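Local atomic coordinates of extragenic suppressor (Pyrococcus furiosus, PDB entry 1XI6), a protein that catalyses the magnesium-dependent hydrolysis of D-fructose 1,6-bisphosphate to D-fructose 6-phosphate and phosphate and, weakly in vitro, acts on inositol-1-phosphate, glucose-1-phosphate and glycerol-2-phosphate. Residues 31-36 with 98-103; 88-93 with 235-240. All coordinates share one frame; numbering follows the deposited sequence.

Contact 1 lies near the surface, where the loop at 31-36 meets the end of helix 97-102; contact 2 sits deeper, with strand 87-92 of the larger sheet facing the loop that leads into strand 243-248 of the other sheet. Asp-92, a probable metal ligand, lies at the end of strand 87-92, and the chain runs on through Leu-94 and Asp-95, likewise ligands by similarity, into helix 97-102. The centres of the two contacts are about 24 Å apart, and they do not touch. Contact 1 combines a backbone hydrogen bond with an aromatic pair and two close-set glycines. Contact 2 has no hydrogen bond across it and relies on threonine, isoleucine and phenylalanine side chains.

Contact 1. Residues 31-36 with 98-103; sequences PFFGNP and YNFIAG
Phe-33 and Phe-100 meet edge-to-face: the edge of the Phe-33 ring is turned toward the face of Phe-100, with 5.8 Å between centroids and 68° between planes. Over a face of Phe-100 also lies the Phe-33 backbone, whose CA is 3.9 Å from the Phe-100 centroid in a CH-pi contact. Phe-32 comes to the ring differently, bringing its CB to the edge in the ring plane, close to CE1. With CG of Phe-100 anti to the backbone N (chi1 -177°), the ring is carried out from the helix, with Phe-33 over its face and Phe-32 CB at its edge.

Beside the rings the backbones join directly. Gly-34 N gives a hydrogen bond of 2.9 Å to Phe-100 O, nearly straight at 162°. Next to it the CA atoms of Gly-34 and Gly-103 come within 3.6 Å of each other. Both glycines have positive phi: Gly-34 within a type II turn from Phe-32 to Asn-35, Gly-103 as the first residue beyond the helical conformation of 98-102. In this inositol monophosphatase-superfamily fold the helix begins at Ser-97, which with Asp-95 and Gly-96 probably binds substrate, by similarity; the contact packs on the C-terminal end of that short helix.

Gly-103 CA also packs off-centre over the Phe-33 ring, so the Phe-33 ring sits against Phe-100 and Gly-103 together. On the other flank, CG2 of Ile-101 reaches Asn-35 O at 3.4 Å. Further out, Phe-107 meets the rings of Phe-33 and Phe-100, edge-to-face with the latter. Val-54 of helix 53-66 touches Phe-32, Phe-100 and Ile-101.

Contact 2. Residues 88-93 with 235-240; sequences TVIVDP and ISFNAT
Thr-88 lies over one face of the Phe-237 ring, its CG2 4.2 Å from the ring centroid and only 13° off the normal, a CH-pi contact. CG2 is anti to the backbone N of Thr-88, while OG1 (chi1 -55°) lies beside that N, near CE1 of the ring at 3.8 Å. OG1 is hydrogen-bonded to ND2 of Asn-72, which probably helps to fix the rotation of the threonine. Two residues along the strand, Ile-90 crosses Phe-237 at about a right angle, and its CD1 comes obliquely to the ring at CD2, 4.2 Å away. The same methyl meets CG2 of Ile-235 at 3.9 Å, so a single branch of Ile-90 touches both Ile-235 and Phe-237.

Phe-114 of the neighbouring strand 108-115 extends this apolar patch, edge-to-face with Phe-237 and against both isoleucines; Ala-212 of helix 208-219 also packs on the two isoleucines. Beyond Phe-237 the loop bends through an Asx turn, in which Asn-238 OD1 accepts from Thr-240 N at 3.0 Å. The contact packs on the strand leading into the Asp-Pro-Leu-Asp-Gly signature of the inositol monophosphatase superfamily, opened by Asp-92, by similarity a ligand of both magnesium ions, and Pro-93.

Contact 1. Residues 31-36 with 98-103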
# COMPACT_ATOMS: atom_id res chain seq x y z
N PRO A 31 4.63 0.65 -20.27
CA PRO A 31 5.74 0.61 -21.23
C PRO A 31 7.14 0.61 -20.62
O PRO A 31 8.06 0.08 -21.22
CB PRO A 31 5.56 1.90 -22.03
CG PRO A 31 4.13 2.15 -22.00
CD PRO A 31 3.61 1.63 -20.70
N PHE A 32 7.29 1.19 -19.43
CA PHE A 32 8.60 1.32 -18.80
C PHE A 32 9.01 0.16 -17.91
O PHE A 32 10.07 0.21 -17.31
CB PHE A 32 8.69 2.64 -18.01
CG PHE A 32 8.59 3.86 -18.88
CD1 PHE A 32 9.71 4.33 -19.56
CD2 PHE A 32 7.38 4.53 -19.04
CE1 PHE A 32 9.63 5.45 -20.38
CE2 PHE A 32 7.29 5.65 -19.86
CZ PHE A 32 8.42 6.11 -20.53
N PHE A 33 8.18 -0.87 -17.82
CA PHE A 33 8.48 -2.05 -17.00
C PHE A 33 9.74 -2.76 -17.48
O PHE A 33 9.83 -3.17 -18.63
CB PHE A 33 7.28 -3.01 -16.96
CG PHE A 33 7.56 -4.30 -16.23
CD1 PHE A 33 7.76 -4.30 -14.84
CD2 PHE A 33 7.63 -5.50 -16.92
CE1 PHE A 33 8.03 -5.49 -14.17
CE2 PHE A 33 7.89 -6.69 -16.25
CZ PHE A 33 8.09 -6.69 -14.88
N GLY A 34 10.71 -2.88 -16.59
CA GLY A 34 11.97 -3.54 -16.92
C GLY A 34 13.03 -2.67 -17.59
O GLY A 34 14.17 -3.10 -17.72
N ASN A 35 12.65 -1.47 -18.01
CA ASN A 35 13.57 -0.50 -18.63
C ASN A 35 14.52 0.13 -17.60
O ASN A 35 14.06 0.67 -16.60
CB ASN A 35 12.76 0.58 -19.33
CG ASN A 35 13.58 1.39 -20.31
OD1 ASN A 35 14.71 1.80 -20.02
ND2 ASN A 35 13.02 1.63 -21.50
N PRO A 36 15.86 0.05 -17.84
CA PRO A 36 16.82 0.64 -16.89
C PRO A 36 16.79 2.18 -16.83
O PRO A 36 17.10 2.75 -15.78
CB PRO A 36 18.19 0.15 -17.39
CG PRO A 36 17.90 -0.90 -18.41
CD PRO A 36 16.56 -0.58 -18.98
N TYR A 98 12.12 -0.24 -7.20
CA TYR A 98 13.28 -1.02 -7.65
C TYR A 98 12.86 -2.20 -8.52
O TYR A 98 13.45 -2.42 -9.58
CB TYR A 98 14.13 -1.51 -6.48
CG TYR A 98 15.22 -2.45 -6.94
CD1 TYR A 98 15.03 -3.85 -6.91
CD2 TYR A 98 16.44 -1.95 -7.44
CE1 TYR A 98 16.04 -4.72 -7.36
CE2 TYR A 98 17.45 -2.82 -7.89
CZ TYR A 98 17.24 -4.19 -7.85
OH TYR A 98 18.24 -5.04 -8.29
N ASN A 99 11.86 -2.96 -8.05
CA ASN A 99 11.31 -4.11 -8.75
C ASN A 99 10.84 -3.75 -10.15
O ASN A 99 11.22 -4.42 -11.12
CB ASN A 99 10.11 -4.67 -7.99
CG ASN A 99 10.49 -5.52 -6.79
OD1 ASN A 99 11.65 -5.83 -6.55
ND2 ASN A 99 9.49 -5.89 -6.02
N PHE A 100 10.03 -2.69 -10.24
CA PHE A 100 9.50 -2.22 -11.51
C PHE A 100 10.61 -1.94 -12.54
O PHE A 100 10.50 -2.37 -13.70
CB PHE A 100 8.63 -0.98 -11.33
CG PHE A 100 8.01 -0.48 -12.61
CD1 PHE A 100 8.68 0.43 -13.43
CD2 PHE A 100 6.75 -0.92 -13.00
CE1 PHE A 100 8.10 0.88 -14.61
CE2 PHE A 100 6.17 -0.47 -14.18
CZ PHE A 100 6.84 0.43 -14.98
N ILE A 101 11.65 -1.22 -12.11
CA ILE A 101 12.76 -0.89 -13.00
C ILE A 101 13.51 -2.16 -13.40
O ILE A 101 13.75 -2.40 -14.58
CB ILE A 101 13.72 0.17 -12.38
CG1 ILE A 101 12.94 1.44 -12.00
CG2 ILE A 101 14.86 0.50 -13.34
CD1 ILE A 101 13.55 2.23 -10.87
N ALA A 102 13.85 -2.99 -12.41
CA ALA A 102 14.57 -4.24 -12.65
C ALA A 102 13.85 -5.29 -13.54
O ALA A 102 14.50 -6.20 -14.07
CB ALA A 102 14.97 -4.86 -11.31
N GLY A 103 12.53 -5.16 -13.72
CA GLY A 103 11.74 -6.16 -14.43
C GLY A 103 11.20 -7.28 -13.53
O GLY A 103 10.80 -8.33 -14.03

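Contact 2. Residues 88-93 with 235-240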
# COMPACT_ATOMS: atom_id res chain seq x y z
N THR A 88 -8.67 14.13 2.08
CA THR A 88 -7.23 13.93 1.93
C THR A 88 -6.96 12.62 1.18
O THR A 88 -7.48 11.57 1.56
CB THR A 88 -6.50 13.93 3.30
OG1 THR A 88 -6.82 15.14 3.99
CG2 THR A 88 -4.99 13.84 3.13
N VAL A 89 -6.17 12.71 0.11
CA VAL A 89 -5.75 11.54 -0.66
C VAL A 89 -4.27 11.26 -0.41
O VAL A 89 -3.41 12.08 -0.71
CB VAL A 89 -6.01 11.74 -2.18
CG1 VAL A 89 -5.78 10.45 -2.93
CG2 VAL A 89 -7.42 12.21 -2.44
N ILE A 90 -3.98 10.09 0.16
CA ILE A 90 -2.60 9.60 0.22
C ILE A 90 -2.32 8.77 -1.03
O ILE A 90 -3.02 7.81 -1.33
CB ILE A 90 -2.29 8.79 1.49
CG1 ILE A 90 -2.77 9.54 2.73
CG2 ILE A 90 -0.79 8.45 1.54
CD1 ILE A 90 -2.42 8.90 4.06
N VAL A 91 -1.28 9.17 -1.74
CA VAL A 91 -0.93 8.63 -3.04
C VAL A 91 0.41 7.90 -2.98
O VAL A 91 1.43 8.49 -2.61
CB VAL A 91 -0.85 9.78 -4.08
CG1 VAL A 91 -0.29 9.29 -5.42
CG2 VAL A 91 -2.21 10.41 -4.28
N ASP A 92 0.41 6.62 -3.33
CA ASP A 92 1.66 5.95 -3.67
C ASP A 92 1.62 5.64 -5.17
O ASP A 92 0.93 4.70 -5.58
CB ASP A 92 1.93 4.70 -2.82
CG ASP A 92 3.39 4.23 -2.88
OD1 ASP A 92 4.17 4.69 -3.76
OD2 ASP A 92 3.77 3.37 -2.04
N PRO A 93 2.32 6.44 -5.98
CA PRO A 93 2.24 6.29 -7.44
C PRO A 93 2.91 5.02 -7.97
O PRO A 93 2.46 4.48 -8.98
CB PRO A 93 2.94 7.54 -7.97
CG PRO A 93 3.85 7.97 -6.87
CD PRO A 93 3.22 7.55 -5.58
N ILE A 235 -2.49 6.04 11.14
CA ILE A 235 -2.05 6.63 9.87
C ILE A 235 -1.96 8.17 9.90
O ILE A 235 -2.98 8.86 9.74
CB ILE A 235 -2.96 6.16 8.69
CG1 ILE A 235 -3.08 4.62 8.63
CG2 ILE A 235 -2.46 6.73 7.34
CD1 ILE A 235 -1.73 3.86 8.50
N SER A 236 -0.74 8.69 10.10
CA SER A 236 -0.48 10.15 10.00
C SER A 236 -0.62 10.66 8.56
O SER A 236 -0.34 9.93 7.61
CB SER A 236 0.93 10.50 10.49
OG SER A 236 1.07 10.32 11.90
N PHE A 237 -1.05 11.91 8.41
CA PHE A 237 -1.16 12.52 7.09
C PHE A 237 0.16 13.17 6.63
O PHE A 237 0.16 14.26 6.04
CB PHE A 237 -2.31 13.56 7.04
CG PHE A 237 -3.71 12.96 7.05
CD1 PHE A 237 -4.82 13.79 7.23
CD2 PHE A 237 -3.93 11.59 6.88
CE1 PHE A 237 -6.12 13.27 7.24
CE2 PHE A 237 -5.23 11.06 6.89
CZ PHE A 237 -6.32 11.91 7.07
N ASN A 238 1.29 12.50 6.88
CA ASN A 238 2.60 12.99 6.40
C ASN A 238 3.37 11.98 5.53
O ASN A 238 2.95 10.83 5.41
CB ASN A 238 3.45 13.51 7.57
CG ASN A 238 3.84 12.40 8.55
OD1 ASN A 238 4.61 11.49 8.22
ND2 ASN A 238 3.31 12.50 9.78
N ALA A 239 4.47 12.40 4.93
CA ALA A 239 5.33 11.49 4.16
C ALA A 239 6.70 11.26 4.83
O ALA A 239 7.67 10.88 4.16
CB ALA A 239 5.50 12.03 2.73
N THR A 240 6.75 11.48 6.15
CA THR A 240 8.02 11.53 6.91
C THR A 240 8.12 10.50 8.02
O THR A 240 9.22 9.94 8.24
CB THR A 240 8.27 12.94 7.51
OG1 THR A 240 7.15 13.34 8.32
CG2 THR A 240 8.52 13.99 6.41